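Local coordinates for protein putative cytosine/guanine deaminase (PDB 2PAJ) that catalyses the zinc-dependent hydrolytic deamination of pterins such as isoxanthopterin, releasing ammonium, at residues H78-Q81 with S82-G86; G122-E125 with L126-G130; V287-D290 with A291-A295. All blocks are in the same frame, centred on the assembly; numbering follows the deposited sequence.

Overall arrangement
Three short pieces of one amidohydrolase chain illustrate how local chemistry follows position in the fold. Contacts 1 and 2 are largely buried. Contact 1 lies in the loop that follows strand 67-73 and carries a zinc ligand, whereas contact 2 closes helix 112-127; the two touch, joined by the salt bridge from Lys-85 to Glu-125 and by Leu-79 packing on Gly-122. Contact 3, at the surface, starts helix 291-300, its nearest atoms about 13 Å from contact 1 and about 21 Å from contact 2. A tight turn in contact 1 contrasts with a glycine-ended helix in contact 2 and with acidic side chains capping amides in contact 3.

Contact 1 (H78-Q81 with S82-G86); sequences HLFQ and SLLKG. With ZN (zinc ion), chain B.
Phe-80 and Leu-84 form the apolar side of this tight turn, with methyl CD1 of Leu-84 lying 3.5 Å from Phe-80 CE1 and approaching the ring obliquely. The first torsion of Phe-80 (79°) sets CG in the crowded position between the backbone N and the carbonyl carbon, which brings the ring back towards the residues that follow even though its CB starts off away from them. One ring face receives Gln-81 CG, 3.9 Å above the plane and offset toward the rim. The Gln-81 chain runs at about a right angle to that of Leu-84. Phe-106 and Phe-110 pack on Leu-84, while Tyr-139 meets the Phe-80 ring edge-to-face.

The backbone here is a 3-10 segment, in which each bond spans three residues: Ser-82 N donates to Leu-79 O at 3.1 Å, and Leu-84 N to Gln-81 O at 2.7 Å, both donors sitting above the carbonyl plane. The turn follows directly on the HxH motif found just after the first barrel strand in amidohydrolases. NE2 of His-78 binds the zinc ion together with His-76, His-248 and Asp-336, and ND1 of His-78 donates to the backbone O of His-137. Gln-81, one turn further on, probably contacts the substrate.

The opposite flank of the turn is polar and less closely knit. A water donates to His-78 O at 2.8 Å and lies 3.0 Å from Ser-82 OG, bridging the two. Beyond it the chain opens toward solvent at Gly-86, and Lys-85 NZ forms a salt bridge with Glu-125 OE2.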
loop_
_atom_site.group_PDB
_atom_site.type_symbol
_atom_site.label_atom_id
_atom_site.label_comp_id
_atom_site.label_asym_id
_atom_site.label_seq_id
_atom_site.Cartn_x
_atom_site.Cartn_y
_atom_site.Cartn_z
ATOM N N HIS A 78 3.146 -6.429 -4.997
ATOM C CA HIS A 78 3.916 -7.651 -5.245
ATOM C C HIS A 78 5.328 -7.182 -5.602
ATOM O O HIS A 78 5.777 -7.361 -6.725
ATOM C CB HIS A 78 3.336 -8.457 -6.412
ATOM C CG HIS A 78 1.918 -8.889 -6.212
ATOM N ND1 HIS A 78 1.502 -9.596 -5.105
ATOM C CD2 HIS A 78 0.818 -8.713 -6.980
ATOM C CE1 HIS A 78 0.207 -9.834 -5.197
ATOM N NE2 HIS A 78 -0.233 -9.308 -6.325
ATOM N N LEU A 79 6.017 -6.591 -4.630
ATOM C CA LEU A 79 7.358 -6.038 -4.827
ATOM C C LEU A 79 8.415 -6.841 -5.580
ATOM O O LEU A 79 9.330 -6.252 -6.150
ATOM C CB LEU A 79 7.968 -5.590 -3.484
ATOM C CG LEU A 79 7.764 -4.181 -2.894
ATOM C CD1 LEU A 79 7.746 -3.139 -4.001
ATOM C CD2 LEU A 79 6.479 -4.123 -2.116
ATOM N N PHE A 80 8.330 -8.165 -5.593
ATOM C CA PHE A 80 9.366 -8.910 -6.300
ATOM C C PHE A 80 9.248 -8.640 -7.791
ATOM O O PHE A 80 10.252 -8.628 -8.515
ATOM C CB PHE A 80 9.287 -10.410 -5.984
ATOM C CG PHE A 80 8.215 -11.158 -6.732
ATOM C CD1 PHE A 80 8.496 -11.763 -7.955
ATOM C CD2 PHE A 80 6.954 -11.327 -6.176
ATOM C CE1 PHE A 80 7.546 -12.529 -8.608
ATOM C CE2 PHE A 80 5.989 -12.092 -6.817
ATOM C CZ PHE A 80 6.286 -12.701 -8.042
ATOM N N GLN A 81 8.015 -8.379 -8.222
ATOM C CA GLN A 81 7.702 -8.091 -9.614
ATOM C C GLN A 81 8.347 -6.813 -10.133
ATOM O O GLN A 81 8.315 -6.541 -11.326
ATOM C CB GLN A 81 6.188 -8.023 -9.781
ATOM C CG GLN A 81 5.567 -9.375 -9.980
ATOM C CD GLN A 81 4.103 -9.410 -9.645
ATOM O OE1 GLN A 81 3.334 -8.532 -10.040
ATOM N NE2 GLN A 81 3.699 -10.440 -8.912
ATOM N N SER A 82 8.943 -6.035 -9.238
ATOM C CA SER A 82 9.586 -4.797 -9.630
ATOM C C SER A 82 10.775 -5.026 -10.550
ATOM O O SER A 82 11.360 -4.081 -11.080
ATOM C CB SER A 82 10.012 -4.021 -8.389
ATOM O OG SER A 82 8.868 -3.569 -7.687
ATOM N N LEU A 83 11.135 -6.291 -10.733
ATOM C CA LEU A 83 12.237 -6.650 -11.618
ATOM C C LEU A 83 11.675 -7.497 -12.739
ATOM O O LEU A 83 12.415 -8.079 -13.521
ATOM C CB LEU A 83 13.324 -7.432 -10.878
ATOM C CG LEU A 83 14.293 -6.671 -9.965
ATOM C CD1 LEU A 83 15.195 -7.686 -9.298
ATOM C CD2 LEU A 83 15.123 -5.654 -10.742
ATOM N N LEU A 84 10.349 -7.544 -12.801
ATOM C CA LEU A 84 9.616 -8.296 -13.812
ATOM C C LEU A 84 8.572 -7.375 -14.441
ATOM O O LEU A 84 7.530 -7.832 -14.915
ATOM C CB LEU A 84 8.916 -9.497 -13.171
ATOM C CG LEU A 84 9.749 -10.476 -12.333
ATOM C CD1 LEU A 84 8.823 -11.450 -11.630
ATOM C CD2 LEU A 84 10.742 -11.220 -13.220
ATOM N N LYS A 85 8.869 -6.076 -14.425
ATOM C CA LYS A 85 7.993 -5.042 -14.971
ATOM C C LYS A 85 7.368 -5.414 -16.315
ATOM O O LYS A 85 6.137 -5.458 -16.458
ATOM C CB LYS A 85 8.769 -3.728 -15.118
ATOM C CG LYS A 85 9.187 -3.091 -13.788
ATOM C CD LYS A 85 8.761 -1.631 -13.739
ATOM C CE LYS A 85 8.768 -1.076 -12.327
ATOM N NZ LYS A 85 10.102 -0.628 -11.886
ATOM N N GLY A 86 8.217 -5.675 -17.298
ATOM C CA GLY A 86 7.714 -6.042 -18.610
ATOM C C GLY A 86 6.404 -6.840 -18.652
ATOM O O GLY A 86 5.333 -6.268 -18.884
HETATM ZN ZN ZN B . -2.091 -8.699 -6.958
HETATM O O HOH W 1 6.232 -4.923 -8.028
#

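Contact 2 (G122-E125 with L126-G130); sequences GLIE and LARSG
Leu-123 O accepts from Ala-127 N at 2.9 Å in the last regular turn of helix 112-127, while the next bond, from Arg-128 N to Ile-124 O, is less certain because the place of that oxygen is less sure. Leu-126 packs its branched end against Val-134 and Cys-131 of strand 131-136, on the barrel side of the helix. On another flank, Ile-124 and Arg-128 meet aliphatic to aliphatic: CG2 of Ile-124 stands 4.1 Å from CD of Arg-128. With CG1 of Ile-124 beside the backbone N (chi1 -61°), CG2 falls anti to that N, on the side of the carbonyl carbon and thus along the helix towards Arg-128. Helix 464-483 covers this flank through Leu-467 and Ile-464.

Past Ala-127 the helix closes in a Schellman motif, with Gly-130 as the C-prime residue at positive phi. Gly-130 N reaches back to Ala-127 O at 3.2 Å, and Cys-131 N to Leu-126 O. Ser-129 turns its hydroxyl to the same Leu-126 O, donating at 2.9 Å, while its OG is also bonded to Met-346 N.

Leu-126 O and Ala-127 O, beyond which no regular helical amides follow, thereby gain donors from the reversing backbone and from Ser-129 OG, and the chain can pass directly into the next strand.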
loop_
_atom_site.group_PDB
_atom_site.type_symbol
_atom_site.label_atom_id
_atom_site.label_comp_id
_atom_site.label_asym_id
_atom_site.label_seq_id
_atom_site.Cartn_x
_atom_site.Cartn_y
_atom_site.Cartn_z
ATOM N N GLY A 122 10.879 -0.955 -6.062
ATOM C CA GLY A 122 9.467 -0.637 -5.902
ATOM C C GLY A 122 9.152 0.212 -4.690
ATOM O O GLY A 122 8.208 0.999 -4.693
ATOM N N LEU A 123 9.941 0.028 -3.641
ATOM C CA LEU A 123 9.757 0.763 -2.398
ATOM C C LEU A 123 10.181 2.217 -2.637
ATOM O O LEU A 123 9.498 3.150 -2.218
ATOM C CB LEU A 123 10.620 0.122 -1.307
ATOM C CG LEU A 123 10.042 -0.228 0.066
ATOM C CD1 LEU A 123 8.704 -0.936 -0.073
ATOM C CD2 LEU A 123 11.056 -1.097 0.800
ATOM N N ILE A 124 11.304 2.398 -3.326
ATOM C CA ILE A 124 11.810 3.726 -3.626
ATOM C C ILE A 124 10.845 4.513 -4.514
ATOM O O ILE A 124 10.569 5.685 -4.252
ATOM C CB ILE A 124 13.165 3.677 -4.370
ATOM C CG1 ILE A 124 14.244 2.994 -3.523
ATOM C CG2 ILE A 124 13.600 5.079 -4.697
ATOM C CD1 ILE A 124 14.594 3.725 -2.253
ATOM N N GLU A 125 10.340 3.892 -5.574
ATOM C CA GLU A 125 9.453 4.627 -6.449
ATOM C C GLU A 125 8.128 4.908 -5.779
ATOM O O GLU A 125 7.400 5.822 -6.163
ATOM C CB GLU A 125 9.278 3.923 -7.805
ATOM C CG GLU A 125 8.955 2.452 -7.805
ATOM C CD GLU A 125 8.881 1.875 -9.235
ATOM O OE1 GLU A 125 8.118 2.440 -10.051
ATOM O OE2 GLU A 125 9.564 0.858 -9.550
ATOM N N LEU A 126 7.846 4.155 -4.730
ATOM C CA LEU A 126 6.609 4.333 -3.984
ATOM C C LEU A 126 6.769 5.490 -3.006
ATOM O O LEU A 126 5.833 6.240 -2.759
ATOM C CB LEU A 126 6.288 3.040 -3.236
ATOM C CG LEU A 126 4.855 2.583 -3.017
ATOM C CD1 LEU A 126 3.969 2.948 -4.179
ATOM C CD2 LEU A 126 4.889 1.088 -2.822
ATOM N N ALA A 127 7.969 5.626 -2.457
ATOM C CA ALA A 127 8.241 6.687 -1.500
ATOM C C ALA A 127 8.262 8.047 -2.178
ATOM O O ALA A 127 7.845 9.047 -1.591
ATOM C CB ALA A 127 9.563 6.435 -0.792
ATOM N N ARG A 128 8.749 8.101 -3.415
ATOM C CA ARG A 128 8.788 9.381 -4.104
ATOM C C ARG A 128 7.487 9.736 -4.808
ATOM O O ARG A 128 7.445 10.648 -5.622
ATOM C CB ARG A 128 9.968 9.440 -5.072
ATOM C CG ARG A 128 10.295 8.141 -5.718
ATOM C CD ARG A 128 11.650 8.219 -6.395
ATOM N NE ARG A 128 11.625 9.003 -7.626
ATOM C CZ ARG A 128 12.522 9.933 -7.937
ATOM N NH1 ARG A 128 13.513 10.214 -7.105
ATOM N NH2 ARG A 128 12.443 10.558 -9.096
ATOM N N SER A 129 6.426 9.003 -4.492
ATOM C CA SER A 129 5.106 9.273 -5.049
ATOM C C SER A 129 4.269 9.711 -3.849
ATOM O O SER A 129 3.048 9.835 -3.927
ATOM C CB SER A 129 4.497 8.026 -5.718
ATOM O OG SER A 129 3.936 7.135 -4.779
ATOM N N GLY A 130 4.954 9.931 -2.729
ATOM C CA GLY A 130 4.287 10.382 -1.524
ATOM C C GLY A 130 3.691 9.329 -0.619
ATOM O O GLY A 130 2.994 9.659 0.332
#

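Contact 3 (V287-D290 with A291-A295); sequences VKVD and ADEIA
Ala-291 is the first residue of helix 291-300, directly after the N-cap Asp-290. Residues 287-290 end the loop after strand 281-284, which leads from near His-285 of the zinc site to this helix at the surface. The carbonyl of Ala-291 already works as part of the helix, taking the amide of Ala-295.

Next comes Asp-292, whose backbone N points at the carboxylate of Asp-290. OD1 of Asp-290 accepts this N-H at 2.9 Å and nearly straight (166°), on the anti side of the carboxylate and slightly out of its plane. A first torsion of -158° in Asp-290 takes CG away from its own N and folds the carboxylate over the start of the helix. The carboxylate of Asp-292 lies alongside, pointing the same way, and brings OD2 to 2.7 Å from Asp-290 OD1, a close pair of like charges.

Glu-293 answers in the other direction. Its chain, extended beyond CG, runs back past the N-cap until OE1 takes the amide of Asp-290 at 2.8 Å, again on the anti side but tilted 35° out of the carboxylate plane. With the two side-chain-to-backbone bonds running in opposite senses, Asp-290 and Glu-293 make a capping box. OE2 has weak bonds to Ser-266 and to the amide of Val-268, which tie the box to the start of helix 267-273. The Val-289 side chain, touching through CG1, approaches the aliphatic part of Glu-293 obliquely.

Ile-294 completes the turn. Its N donates to Asp-290 O at 3.0 Å, the first bond of helical spacing, and its CG1 sits 3.6 Å from Val-289 CG1, forming the hydrophobic staple that brackets the capping box.

Asp-290 and Glu-293 thus each spend a carboxylate oxygen on a backbone amide, and the two reciprocal bonds hold the N-cap backbone and the first turn together; the helix N-terminus may also ease the repulsion between Asp-290 and Asp-292 beside it.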
loop_
_atom_site.group_PDB
_atom_site.type_symbol
_atom_site.label_atom_id
_atom_site.label_comp_id
_atom_site.label_asym_id
_atom_site.label_seq_id
_atom_site.Cartn_x
_atom_site.Cartn_y
_atom_site.Cartn_z
ATOM N N VAL A 287 -12.973 -8.007 -9.263
ATOM C CA VAL A 287 -13.723 -7.408 -10.359
ATOM C C VAL A 287 -14.885 -8.383 -10.514
ATOM O O VAL A 287 -14.770 -9.537 -10.089
ATOM C CB VAL A 287 -12.887 -7.394 -11.649
ATOM C CG1 VAL A 287 -12.492 -8.824 -12.020
ATOM C CG2 VAL A 287 -13.676 -6.743 -12.781
ATOM N N LYS A 288 -15.995 -7.946 -11.100
ATOM C CA LYS A 288 -17.155 -8.831 -11.257
ATOM C C LYS A 288 -17.745 -9.187 -9.885
ATOM O O LYS A 288 -17.305 -10.142 -9.234
ATOM C CB LYS A 288 -16.765 -10.137 -11.955
ATOM C CG LYS A 288 -15.813 -9.981 -13.125
ATOM C CD LYS A 288 -15.415 -11.360 -13.675
ATOM C CE LYS A 288 -14.258 -11.269 -14.684
ATOM N NZ LYS A 288 -13.817 -12.610 -15.191
ATOM N N VAL A 289 -18.740 -8.428 -9.446
ATOM C CA VAL A 289 -19.366 -8.712 -8.170
ATOM C C VAL A 289 -20.869 -8.459 -8.181
ATOM O O VAL A 289 -21.339 -7.376 -8.507
ATOM C CB VAL A 289 -18.701 -7.904 -7.031
ATOM C CG1 VAL A 289 -19.423 -8.165 -5.721
ATOM C CG2 VAL A 289 -17.247 -8.306 -6.908
ATOM N N ASP A 290 -21.604 -9.500 -7.821
ATOM C CA ASP A 290 -23.058 -9.490 -7.750
ATOM C C ASP A 290 -23.554 -8.363 -6.847
ATOM O O ASP A 290 -22.785 -7.810 -6.060
ATOM C CB ASP A 290 -23.513 -10.839 -7.172
ATOM C CG ASP A 290 -24.939 -11.180 -7.526
ATOM O OD1 ASP A 290 -25.873 -10.465 -7.076
ATOM O OD2 ASP A 290 -25.118 -12.178 -8.265
ATOM N N ALA A 291 -24.841 -8.036 -6.951
ATOM C CA ALA A 291 -25.430 -7.007 -6.105
ATOM C C ALA A 291 -25.514 -7.597 -4.696
ATOM O O ALA A 291 -25.289 -6.907 -3.698
ATOM C CB ALA A 291 -26.820 -6.639 -6.608
ATOM N N ASP A 292 -25.833 -8.886 -4.638
ATOM C CA ASP A 292 -25.948 -9.618 -3.380
ATOM C C ASP A 292 -24.574 -9.743 -2.744
ATOM O O ASP A 292 -24.426 -9.730 -1.516
ATOM C CB ASP A 292 -26.510 -11.020 -3.637
ATOM C CG ASP A 292 -27.794 -10.993 -4.446
ATOM O OD1 ASP A 292 -28.802 -10.428 -3.954
ATOM O OD2 ASP A 292 -27.789 -11.536 -5.576
ATOM N N GLU A 293 -23.567 -9.875 -3.598
ATOM C CA GLU A 293 -22.196 -9.987 -3.134
ATOM C C GLU A 293 -21.723 -8.666 -2.547
ATOM O O GLU A 293 -20.912 -8.652 -1.622
ATOM C CB GLU A 293 -21.278 -10.406 -4.280
ATOM C CG GLU A 293 -21.402 -11.871 -4.664
ATOM C CD GLU A 293 -20.430 -12.274 -5.767
ATOM O OE1 GLU A 293 -20.704 -11.955 -6.943
ATOM O OE2 GLU A 293 -19.392 -12.907 -5.461
ATOM N N ILE A 294 -22.226 -7.559 -3.084
ATOM C CA ILE A 294 -21.843 -6.246 -2.596
ATOM C C ILE A 294 -22.451 -5.995 -1.234
ATOM O O ILE A 294 -21.816 -5.429 -0.351
ATOM C CB ILE A 294 -22.279 -5.142 -3.580
ATOM C CG1 ILE A 294 -21.489 -5.286 -4.881
ATOM C CG2 ILE A 294 -22.023 -3.756 -2.990
ATOM C CD1 ILE A 294 -21.953 -4.368 -5.966
ATOM N N ALA A 295 -23.687 -6.440 -1.063
ATOM C CA ALA A 295 -24.403 -6.280 0.199
ATOM C C ALA A 295 -23.683 -7.028 1.321
ATOM O O ALA A 295 -23.547 -6.521 2.440
ATOM C CB ALA A 295 -25.827 -6.800 0.052
#